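Side-chain contacts in Abbfa_003403 (Acinetobacter baumannii, PDB 4ZXH), which appears to build a peptide product as a four-domain nonribosomal peptide synthetase, with condensation, adenylation, carrier and thioesterase domains in one chain: residues R291-L294 and G295-N299; D367-K370 and E371-L374. All coordinates share one frame; numbering follows the deposited sequence.

Contact 1 of 2, residues R291-L294 and G295-N299; sequences RNAL and GQFVN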
loop_
_atom_site.group_PDB
_atom_site.type_symbol
_atom_site.label_atom_id
_atom_site.label_comp_id
_atom_site.label_asym_id
_atom_site.label_seq_id
_atom_site.Cartn_x
_atom_site.Cartn_y
_atom_site.Cartn_z
ATOM N N ARG A 291 20.364 32.808 16.759
ATOM C CA ARG A 291 21.204 32.858 15.558
ATOM C C ARG A 291 22.543 32.118 15.697
ATOM O O ARG A 291 23.056 31.550 14.733
ATOM C CB ARG A 291 21.464 34.313 15.181
ATOM C CG ARG A 291 20.216 35.064 14.844
ATOM C CD ARG A 291 19.507 34.384 13.708
ATOM N NE ARG A 291 18.279 35.084 13.364
ATOM C CZ ARG A 291 18.230 36.138 12.558
ATOM N NH1 ARG A 291 19.350 36.607 12.013
ATOM N NH2 ARG A 291 17.064 36.720 12.302
ATOM N N ASN A 292 23.109 32.136 16.897
ATOM C CA ASN A 292 24.401 31.514 17.139
ATOM C C ASN A 292 24.271 30.144 17.815
ATOM O O ASN A 292 25.275 29.522 18.173
ATOM C CB ASN A 292 25.269 32.434 17.995
ATOM C CG ASN A 292 24.694 32.646 19.395
ATOM O OD1 ASN A 292 23.473 32.604 19.599
ATOM N ND2 ASN A 292 25.578 32.866 20.371
ATOM N N ALA A 293 23.043 29.666 17.980
ATOM C CA ALA A 293 22.813 28.448 18.753
ATOM C C ALA A 293 22.914 27.175 17.926
ATOM O O ALA A 293 22.349 27.066 16.836
ATOM C CB ALA A 293 21.445 28.504 19.432
ATOM N N LEU A 294 23.632 26.197 18.454
ATOM C CA LEU A 294 23.589 24.876 17.858
ATOM C C LEU A 294 22.270 24.190 18.230
ATOM O O LEU A 294 21.774 24.353 19.339
ATOM C CB LEU A 294 24.761 24.042 18.332
ATOM C CG LEU A 294 26.143 24.553 18.014
ATOM C CD1 LEU A 294 27.122 23.703 18.767
ATOM C CD2 LEU A 294 26.376 24.446 16.539
ATOM N N GLY A 295 21.699 23.438 17.302
ATOM C CA GLY A 295 20.499 22.683 17.590
ATOM C C GLY A 295 19.682 22.364 16.357
ATOM O O GLY A 295 20.057 22.720 15.244
ATOM N N GLN A 296 18.557 21.686 16.561
ATOM C CA GLN A 296 17.672 21.324 15.465
ATOM C C GLN A 296 16.399 22.174 15.545
ATOM O O GLN A 296 15.505 21.926 16.360
ATOM C CB GLN A 296 17.406 19.809 15.503
ATOM C CG GLN A 296 16.196 19.211 14.779
ATOM C CD GLN A 296 15.769 19.924 13.521
ATOM O OE1 GLN A 296 16.571 20.541 12.821
ATOM N NE2 GLN A 296 14.488 19.798 13.199
ATOM N N PHE A 297 16.361 23.204 14.698
ATOM C CA PHE A 297 15.363 24.271 14.773
ATOM C C PHE A 297 14.502 24.306 13.515
ATOM O O PHE A 297 13.533 25.057 13.428
ATOM C CB PHE A 297 16.038 25.633 14.966
ATOM C CG PHE A 297 16.754 25.781 16.275
ATOM C CD1 PHE A 297 16.051 26.077 17.437
ATOM C CD2 PHE A 297 18.130 25.639 16.346
ATOM C CE1 PHE A 297 16.709 26.222 18.655
ATOM C CE2 PHE A 297 18.798 25.778 17.559
ATOM C CZ PHE A 297 18.088 26.070 18.714
ATOM N N VAL A 298 14.873 23.485 12.541
ATOM C CA VAL A 298 14.196 23.428 11.259
ATOM C C VAL A 298 12.804 22.808 11.373
ATOM O O VAL A 298 12.661 21.727 11.919
ATOM C CB VAL A 298 15.036 22.611 10.269
ATOM C CG1 VAL A 298 14.200 22.079 9.136
ATOM C CG2 VAL A 298 16.175 23.450 9.758
ATOM N N ASN A 299 11.785 23.492 10.859
ATOM C CA ASN A 299 10.417 22.971 10.868
ATOM C C ASN A 299 9.817 22.815 9.462
ATOM O O ASN A 299 9.888 23.715 8.631
ATOM C CB ASN A 299 9.509 23.870 11.714
ATOM C CG ASN A 299 8.143 23.237 11.990
ATOM O OD1 ASN A 299 8.025 22.019 12.222
ATOM N ND2 ASN A 299 7.103 24.068 11.973
#

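Contact 2 of 2, residues D367-K370 and E371-L374; sequences DEFK and ELLL. With K (potassium ion), chain D.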
loop_
_atom_site.group_PDB
_atom_site.type_symbol
_atom_site.label_atom_id
_atom_site.label_comp_id
_atom_site.label_asym_id
_atom_site.label_seq_id
_atom_site.Cartn_x
_atom_site.Cartn_y
_atom_site.Cartn_z
ATOM N N ASP A 367 31.080 32.902 3.014
ATOM C CA ASP A 367 31.626 33.109 1.669
ATOM C C ASP A 367 32.845 32.238 1.327
ATOM O O ASP A 367 32.905 31.659 0.233
ATOM C CB ASP A 367 31.982 34.581 1.477
ATOM C CG ASP A 367 30.750 35.481 1.436
ATOM O OD1 ASP A 367 29.623 34.957 1.293
ATOM O OD2 ASP A 367 30.908 36.719 1.546
ATOM N N GLU A 368 33.796 32.138 2.262
ATOM C CA GLU A 368 34.990 31.303 2.092
ATOM C C GLU A 368 34.659 29.844 1.804
ATOM O O GLU A 368 35.474 29.135 1.217
ATOM C CB GLU A 368 35.887 31.358 3.339
ATOM C CG GLU A 368 36.277 32.753 3.849
ATOM C CD GLU A 368 35.242 33.338 4.810
ATOM O OE1 GLU A 368 34.065 32.911 4.760
ATOM O OE2 GLU A 368 35.602 34.207 5.628
ATOM N N PHE A 369 33.468 29.406 2.223
ATOM C CA PHE A 369 33.047 28.006 2.131
ATOM C C PHE A 369 32.019 27.749 1.040
ATOM O O PHE A 369 31.522 26.625 0.911
ATOM C CB PHE A 369 32.449 27.534 3.461
ATOM C CG PHE A 369 33.379 27.647 4.619
ATOM C CD1 PHE A 369 34.164 26.574 5.000
ATOM C CD2 PHE A 369 33.476 28.830 5.334
ATOM C CE1 PHE A 369 35.037 26.682 6.088
ATOM C CE2 PHE A 369 34.352 28.948 6.408
ATOM C CZ PHE A 369 35.127 27.866 6.789
ATOM N N LYS A 370 31.682 28.785 0.276
ATOM C CA LYS A 370 30.633 28.692 -0.739
ATOM C C LYS A 370 30.861 27.506 -1.686
ATOM O O LYS A 370 30.098 26.538 -1.691
ATOM C CB LYS A 370 30.557 30.004 -1.520
ATOM C CG LYS A 370 29.592 30.026 -2.700
ATOM C CD LYS A 370 29.683 31.369 -3.457
ATOM C CE LYS A 370 29.021 31.304 -4.839
ATOM N NZ LYS A 370 29.726 30.373 -5.779
ATOM N N GLU A 371 31.938 27.564 -2.453
ATOM C CA GLU A 371 32.208 26.533 -3.440
ATOM C C GLU A 371 32.506 25.152 -2.823
ATOM O O GLU A 371 32.204 24.133 -3.440
ATOM C CB GLU A 371 33.352 26.992 -4.349
ATOM C CG GLU A 371 33.052 28.334 -4.994
ATOM C CD GLU A 371 34.056 28.722 -6.061
ATOM O OE1 GLU A 371 34.893 27.876 -6.418
ATOM O OE2 GLU A 371 34.017 29.881 -6.542
ATOM N N LEU A 372 33.063 25.110 -1.610
ATOM C CA LEU A 372 33.319 23.826 -0.934
ATOM C C LEU A 372 32.041 23.066 -0.597
ATOM O O LEU A 372 32.039 21.841 -0.550
ATOM C CB LEU A 372 34.105 24.023 0.361
ATOM C CG LEU A 372 35.583 24.372 0.263
ATOM C CD1 LEU A 372 36.161 24.530 1.656
ATOM C CD2 LEU A 372 36.317 23.300 -0.502
ATOM N N LEU A 373 30.966 23.803 -0.346
ATOM C CA LEU A 373 29.718 23.222 0.123
ATOM C C LEU A 373 28.750 22.894 -1.011
ATOM O O LEU A 373 27.679 22.346 -0.770
ATOM C CB LEU A 373 29.042 24.170 1.114
ATOM C CG LEU A 373 29.744 24.396 2.451
ATOM C CD1 LEU A 373 28.902 25.264 3.377
ATOM C CD2 LEU A 373 30.036 23.062 3.104
ATOM N N LEU A 374 29.121 23.229 -2.242
ATOM C CA LEU A 374 28.306 22.874 -3.404
ATOM C C LEU A 374 28.266 21.354 -3.632
ATOM O O LEU A 374 29.114 20.610 -3.142
ATOM C CB LEU A 374 28.835 23.583 -4.656
ATOM C CG LEU A 374 28.567 25.084 -4.769
ATOM C CD1 LEU A 374 29.215 25.656 -6.014
ATOM C CD2 LEU A 374 27.087 25.329 -4.805
HETATM K K K D . 31.962 21.238 -3.460
#

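Contact 1 of 2, residues R291-L294 and G295-N299
Phe297 has CG beside its backbone N and anti to its carbonyl carbon (chi1 -66°), and chi2 of -80° turns the ring so that CE2 and CZ meet the chain at Ala293 and Leu294. The contact is a local one. The chain turns at Leu294 and again at Gln296, with an extended Gly295 between them. Leu294 O lies at the ring edge, near its plane, 3.7 Å from Phe297 CE2. Ala293 O lies oblique to the same ring, 3.8 Å from Phe297 CE2. The methyl of Ala293 adds a loose apolar touch, with CB 4.2 Å from Phe297 CZ. Tyr183 packs edge-to-face with this ring.

This stretch belongs to the loop between strands 275-279 and 302-306 of the condensation domain. It lies against His147, which the side chain of Gln296 touches, and Asp151, two residues that fit the HHxxxD signature of this family. Asp151 accepts the N-H of Phe297 through OD2, and its backbone hydrogen-bonds with that of Gly295.

Gln296 folds back on its own chain. Its NE2 donates to Val298 O at 2.9 Å, in the carbonyl plane and on a lone pair, and has a further acceptor in Glu22 O. Gln296 OE1 takes a weak bond from Val298 N at 3.4 Å. Val298 thus meets both ends of the amide, the OE1 end only weakly.

Contact 2 of 2, residues D367-K370 and E371-L374
Phe369 and Lys370 set two sides of a compact turn that carries a potassium site in the condensation domain. The turn lies between strands 356-360 and 382-383. Phe369 meets the two leucines that follow with different parts of its side chain. Its CB faces Leu373, 4.2 Å from CD1 of that residue. Its ring lies obliquely to Leu372, with Phe369 CD1 4.4 Å from Leu372 CD1. Beyond them the ring packs on helix 152-165, where it touches Leu159, Arg160 and Ser163.

Lys370 runs the other way. Its CG is anti to the backbone N, and the chain stays extended until it bends at chi4 (-66°). It crosses the side chain of Glu371 at a slant. Lys370 NZ and Glu371 OE2 are 4.4 Å apart, too far for a salt bridge, though the opposite charges probably favour each other. The ammonium group finds its hydrogen bond at Glu410 O.

The backbone closes the turn at Leu373 N. This donor reaches Lys370 O at 3.2 Å, from 57° out of the carbonyl plane. It also makes a weak bond to Phe369 O at 3.1 Å. Three backbone carbonyl oxygens of the turn bind the potassium ion, and Ile376 O and Ser391 OG complete the site. Glu371 O lies 2.9 Å from the potassium ion. Leu372 O lies 3.0 Å from it, and its C=O meets the ion side-on. Leu374 passes its CB by the ion and binds it through O, at 2.9 Å.

In the fold
Both contacts lie in the condensation domain, and contact 1 comes first along the chain. The centres of contact 1 and contact 2 are about 20 Å apart. The nearest atoms of contact 1 and contact 2 are about 13 Å apart, so the two do not touch. The bound phospholipid lies near both, without touching the side chains named here. The side chain of Leu294 is about 8 Å from the bound PX4 phospholipid. The side chain of Phe369 is about 7 Å from the bound PX4 phospholipid. Leu159, on which Phe369 rests, lines the lipid pocket. Contact 1 is the one beside the family signature, with the side chain of Phe297 about 13 Å from the bound 4'-phosphopantetheine. Contact 2 instead supplies three of the five residues of the potassium site.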